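Local coordinates for uncharacterized conserved protein YndB, AHSA1/START domain (PDB 6V04) that is of unknown function but has a START/Bet v1-like fold and is involved in dynemicin biosynthesis, perhaps as a cyclase/aromatase-like protein, at residues R195-R200 and R256-R261; V214-P217 and V222-C225. One frame throughout, in Å; residues are numbered along the deposited sequence. Where two conformers were deposited one is given.

How the contacts relate
From the N-terminal side, strand 196-205 supplies the first half of contact 1. Strand 209-214 comes next and runs into 214-217, and after four residues the chain returns at 222-225, where contact 2 closes this short loop. Strands 223-230 and 236-243 follow, and helix 252-277 then completes contact 1, closing a loop of 55 residues that contains all of contact 2. Contact 1 thus ties helix to sheet in this helix-grip fold, and contact 2 ties neighbouring strands of that sheet together. The two also touch: Thr198 O and Glu215 N probably form a hydrogen bond, and Phe197 packs on Val214.

Contact 1: R195-R200 and R256-R261; sequences RRFTLR and RTLRHR
Phe197, on strand 196-205, and Leu258, on helix 252-277, make the apolar part of this contact. The methyl CD2 of Leu258 sits against the far end of the ring, 4.1 Å from Phe197 CZ and equally close to CE2, and the two side chains meet at a slant. Phe197 has CG beside its backbone N (chi1 -63°), a turn that carries the ring from the strand out to the helix. Leu258 also touches Ile216, so the leucine meets both strand 196-205 and the loop that follows strand 209-214.

The polar part comes one helical turn along. Arg261 brings NH1 to the edge of the same ring, near its plane, 4.2 Å from Phe197 CZ; the guanidinium therefore does not lie over the ring face. Its strong bonds lead to the loop before the strand, where NE forms a salt bridge with Asp190 and NH2 a hydrogen bond with the carbonyl of Pro194. Arg195 NH2 in turn bonds the carbonyl of Asp190.

Chemically, helix and sheet of this helix-grip fold meet here mainly through apolar packing of one leucine on one ring, while the buried arginine's charge is probably balanced by Asp190 beside an aromatic edge.

Contact 2: V214-P217 and V222-C225; sequences VEIP and VTAC
Thr223 sets its hydroxyl against the carbonyl of Val214 and its methyl against Ile216. With OG1 set between the backbone N and the carbonyl carbon (chi1 65°), the hydroxyl donates to Val214 O at 2.8 Å, in the carbonyl plane and on a lone pair. The same oxygen accepts from Thr223 N at 3.0 Å, a donor tilted from that plane, and Val214 N returns a bond to Thr223 O. This marks an antiparallel hydrogen-bonded pair at the end of a hairpin.

The methyl CG2 lies 3.8 Å from Ile216 CG1, and the two side chains lie nearly perpendicular. Glu215 and Val222 meet obliquely, Glu215 CG lying 4.1 Å from Val222 CG1, while the glutamate's carboxylate reaches beyond the pair to a salt bridge with Arg200, a poorly ordered side chain. A valine in place of Thr223 would probably leave Val214 O with one donor fewer and His242, the hydroxyl's other partner, without its mate.

Beyond a plain backbone pair, then, a side chain adds a third bond where strands 209-214 and 223-230 join: the carbonyl of Val214 takes two donors, and the buried hydroxyl is shared between it and His242, with Trp245 and Leu248 packed nearby.

Contact 1: R195-R200 and R256-R261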
loop_
_atom_site.group_PDB
_atom_site.type_symbol
_atom_site.label_atom_id
_atom_site.label_comp_id
_atom_site.label_asym_id
_atom_site.label_seq_id
_atom_site.Cartn_x
_atom_site.Cartn_y
_atom_site.Cartn_z
ATOM N N ARG A 195 19.066 -1.930 13.650
ATOM C CA ARG A 195 18.136 -3.032 13.889
ATOM C C ARG A 195 17.189 -2.778 15.057
ATOM O O ARG A 195 16.016 -3.144 14.989
ATOM C CB ARG A 195 18.932 -4.311 14.142
ATOM C CG ARG A 195 18.109 -5.522 14.468
ATOM C CD ARG A 195 18.927 -6.798 14.269
ATOM N NE ARG A 195 19.257 -7.031 12.866
ATOM C CZ ARG A 195 19.789 -8.158 12.403
ATOM N NH1 ARG A 195 20.053 -9.159 13.232
ATOM N NH2 ARG A 195 20.058 -8.295 11.118
ATOM N N ARG A 196 17.663 -2.131 16.118
ATOM C CA ARG A 196 16.905 -1.927 17.349
ATOM C C ARG A 196 16.463 -0.475 17.447
ATOM O O ARG A 196 17.300 0.439 17.403
ATOM C CB ARG A 196 17.778 -2.301 18.549
ATOM C CG ARG A 196 17.195 -2.015 19.913
ATOM C CD ARG A 196 18.222 -2.288 21.019
ATOM N NE ARG A 196 18.726 -3.653 20.967
ATOM C CZ ARG A 196 18.243 -4.670 21.669
ATOM N NH1 ARG A 196 17.205 -4.501 22.489
ATOM N NH2 ARG A 196 18.790 -5.866 21.545
ATOM N N PHE A 197 15.157 -0.258 17.583
ATOM C CA PHE A 197 14.586 1.070 17.710
ATOM C C PHE A 197 13.832 1.199 19.027
ATOM O O PHE A 197 13.129 0.272 19.445
ATOM C CB PHE A 197 13.634 1.360 16.541
ATOM C CG PHE A 197 14.316 1.359 15.213
ATOM C CD1 PHE A 197 14.553 0.171 14.540
ATOM C CD2 PHE A 197 14.748 2.542 14.646
ATOM C CE1 PHE A 197 15.202 0.165 13.320
ATOM C CE2 PHE A 197 15.401 2.543 13.430
ATOM C CZ PHE A 197 15.628 1.351 12.761
ATOM N N THR A 198 13.960 2.363 19.658
ATOM C CA THR A 198 13.232 2.642 20.891
ATOM C C THR A 198 11.741 2.849 20.616
ATOM O O THR A 198 11.353 3.649 19.756
ATOM C CB THR A 198 13.801 3.880 21.567
ATOM O OG1 THR A 198 15.179 3.660 21.897
ATOM C CG2 THR A 198 13.026 4.192 22.836
ATOM N N LEU A 199 10.912 2.159 21.385
ATOM C CA LEU A 199 9.461 2.261 21.298
ATOM C C LEU A 199 8.984 3.053 22.508
ATOM O O LEU A 199 9.418 2.784 23.636
ATOM C CB LEU A 199 8.841 0.864 21.262
ATOM C CG LEU A 199 7.346 0.762 20.961
ATOM C CD1 LEU A 199 7.014 -0.586 20.362
ATOM C CD2 LEU A 199 6.556 0.975 22.239
ATOM N N ARG A 200 8.117 4.036 22.274
ATOM C CA ARG A 200 7.620 4.926 23.316
ATOM C C ARG A 200 6.103 5.049 23.221
ATOM O O ARG A 200 5.498 4.810 22.174
ATOM C CB ARG A 200 8.208 6.341 23.216
ATOM C CG ARG A 200 9.725 6.426 23.241
ATOM C CD ARG A 200 10.320 6.084 24.603
ATOM N NE ARG A 200 11.473 6.931 24.910
ATOM C CZ ARG A 200 12.466 6.597 25.730
ATOM N NH1 ARG A 200 12.475 5.416 26.336
ATOM N NH2 ARG A 200 13.464 7.446 25.938
ATOM N N ARG A 256 14.227 7.474 2.950
ATOM C CA ARG A 256 13.686 6.473 2.043
ATOM C C ARG A 256 14.048 5.061 2.479
ATOM O O ARG A 256 13.208 4.150 2.428
ATOM C CB ARG A 256 14.195 6.736 0.639
ATOM C CG ARG A 256 13.790 5.689 -0.349
ATOM C CD ARG A 256 14.217 6.059 -1.722
ATOM N NE ARG A 256 13.786 5.049 -2.681
ATOM C CZ ARG A 256 13.752 5.240 -3.990
ATOM N NH1 ARG A 256 14.110 6.403 -4.500
ATOM N NH2 ARG A 256 13.354 4.256 -4.796
ATOM N N THR A 257 15.302 4.847 2.867
ATOM C CA THR A 257 15.727 3.517 3.270
ATOM C C THR A 257 14.982 3.059 4.518
ATOM O O THR A 257 14.539 1.905 4.602
ATOM C CB THR A 257 17.245 3.523 3.484
ATOM O OG1 THR A 257 17.893 3.816 2.243
ATOM C CG2 THR A 257 17.731 2.182 3.977
ATOM N N LEU A 258 14.824 3.949 5.501
ATOM C CA LEU A 258 14.041 3.604 6.678
ATOM C C LEU A 258 12.613 3.246 6.291
ATOM O O LEU A 258 12.079 2.239 6.757
ATOM C CB LEU A 258 14.045 4.756 7.675
ATOM C CG LEU A 258 15.346 4.920 8.460
ATOM C CD1 LEU A 258 15.431 6.323 9.025
ATOM C CD2 LEU A 258 15.467 3.877 9.570
ATOM N N ARG A 259 11.971 4.073 5.463
ATOM C CA ARG A 259 10.586 3.805 5.070
ATOM C C ARG A 259 10.473 2.442 4.402
ATOM O O ARG A 259 9.587 1.644 4.734
ATOM C CB ARG A 259 10.090 4.915 4.146
ATOM C CG ARG A 259 8.616 4.817 3.789
ATOM C CD ARG A 259 8.330 3.955 2.582
ATOM N NE ARG A 259 6.894 4.065 2.302
ATOM C CZ ARG A 259 6.126 3.107 1.811
ATOM N NH1 ARG A 259 6.584 1.920 1.474
ATOM N NH2 ARG A 259 4.821 3.353 1.664
ATOM N N HIS A 260 11.383 2.149 3.474
ATOM C CA HIS A 260 11.384 0.872 2.771
ATOM C C HIS A 260 11.569 -0.298 3.740
ATOM O O HIS A 260 10.833 -1.293 3.684
ATOM C CB HIS A 260 12.479 0.916 1.704
ATOM C CG HIS A 260 12.387 -0.153 0.666
ATOM N ND1 HIS A 260 12.744 0.066 -0.646
ATOM C CD2 HIS A 260 11.990 -1.446 0.739
ATOM C CE1 HIS A 260 12.587 -1.050 -1.335
ATOM N NE2 HIS A 260 12.137 -1.983 -0.517
ATOM N N ARG A 261 12.537 -0.193 4.647
ATOM C CA ARG A 261 12.795 -1.289 5.576
ATOM C C ARG A 261 11.623 -1.508 6.521
ATOM O O ARG A 261 11.260 -2.655 6.817
ATOM C CB ARG A 261 14.060 -1.011 6.375
ATOM C CG ARG A 261 15.332 -0.963 5.536
ATOM C CD ARG A 261 16.528 -0.570 6.389
ATOM N NE ARG A 261 16.799 -1.584 7.408
ATOM C CZ ARG A 261 17.136 -1.343 8.671
ATOM N NH1 ARG A 261 17.278 -0.101 9.125
ATOM N NH2 ARG A 261 17.362 -2.360 9.485
#

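Contact 2: V214-P217 and V222-C225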
loop_
_atom_site.group_PDB
_atom_site.type_symbol
_atom_site.label_atom_id
_atom_site.label_comp_id
_atom_site.label_asym_id
_atom_site.label_seq_id
_atom_site.Cartn_x
_atom_site.Cartn_y
_atom_site.Cartn_z
ATOM N N VAL A 214 7.870 5.254 17.408
ATOM C CA VAL A 214 9.188 4.646 17.222
ATOM C C VAL A 214 10.199 5.755 16.968
ATOM O O VAL A 214 10.069 6.526 16.007
ATOM C CB VAL A 214 9.185 3.616 16.087
ATOM C CG1 VAL A 214 10.570 2.988 15.955
ATOM C CG2 VAL A 214 8.146 2.544 16.344
ATOM N N GLU A 215 11.199 5.831 17.840
ATOM C CA GLU A 215 12.263 6.810 17.712
ATOM C C GLU A 215 13.242 6.349 16.649
ATOM O O GLU A 215 13.528 5.156 16.538
ATOM C CB GLU A 215 13.014 6.973 19.031
ATOM C CG GLU A 215 12.202 7.455 20.190
ATOM C CD GLU A 215 13.054 7.670 21.432
ATOM O OE1 GLU A 215 14.268 7.364 21.391
ATOM O OE2 GLU A 215 12.503 8.140 22.446
ATOM N N ILE A 216 13.782 7.305 15.903
ATOM C CA ILE A 216 14.758 7.050 14.851
ATOM C C ILE A 216 16.066 7.733 15.238
ATOM O O ILE A 216 16.089 8.954 15.418
ATOM C CB ILE A 216 14.262 7.568 13.491
ATOM C CG1 ILE A 216 12.880 6.966 13.157
ATOM C CG2 ILE A 216 15.288 7.278 12.412
ATOM C CD1 ILE A 216 12.872 5.442 13.028
ATOM N N PRO A 217 17.173 7.003 15.378
ATOM C CA PRO A 217 18.447 7.649 15.713
ATOM C C PRO A 217 18.784 8.774 14.747
ATOM O O PRO A 217 18.755 8.603 13.522
ATOM C CB PRO A 217 19.456 6.499 15.625
ATOM C CG PRO A 217 18.647 5.267 15.857
ATOM C CD PRO A 217 17.329 5.547 15.218
ATOM N N VAL A 222 9.762 11.934 16.115
ATOM C CA VAL A 222 9.514 10.509 16.237
ATOM C C VAL A 222 8.512 10.101 15.168
ATOM O O VAL A 222 7.745 10.919 14.655
ATOM C CB VAL A 222 9.004 10.112 17.647
ATOM C CG1 VAL A 222 9.955 10.605 18.716
ATOM C CG2 VAL A 222 7.596 10.646 17.873
ATOM N N THR A 223 8.536 8.824 14.806
ATOM C CA THR A 223 7.502 8.292 13.931
ATOM C C THR A 223 6.326 7.799 14.772
ATOM O O THR A 223 6.469 7.513 15.962
ATOM C CB THR A 223 8.041 7.167 13.049
ATOM O OG1 THR A 223 8.431 6.044 13.838
ATOM C CG2 THR A 223 9.211 7.638 12.218
ATOM N N ALA A 224 5.142 7.748 14.155
ATOM C CA ALA A 224 3.896 7.469 14.861
ATOM C C ALA A 224 3.197 6.295 14.203
ATOM O O ALA A 224 2.997 6.291 12.983
ATOM C CB ALA A 224 2.980 8.692 14.863
ATOM N N CYS A 225 2.797 5.321 15.010
ATOM C CA CYS A 225 2.186 4.103 14.506
ATOM C C CYS A 225 0.803 3.932 15.104
ATOM O O CYS A 225 0.620 4.071 16.319
ATOM C CB CYS A 225 3.045 2.891 14.832
ATOM S SG CYS A 225 2.326 1.391 14.207
#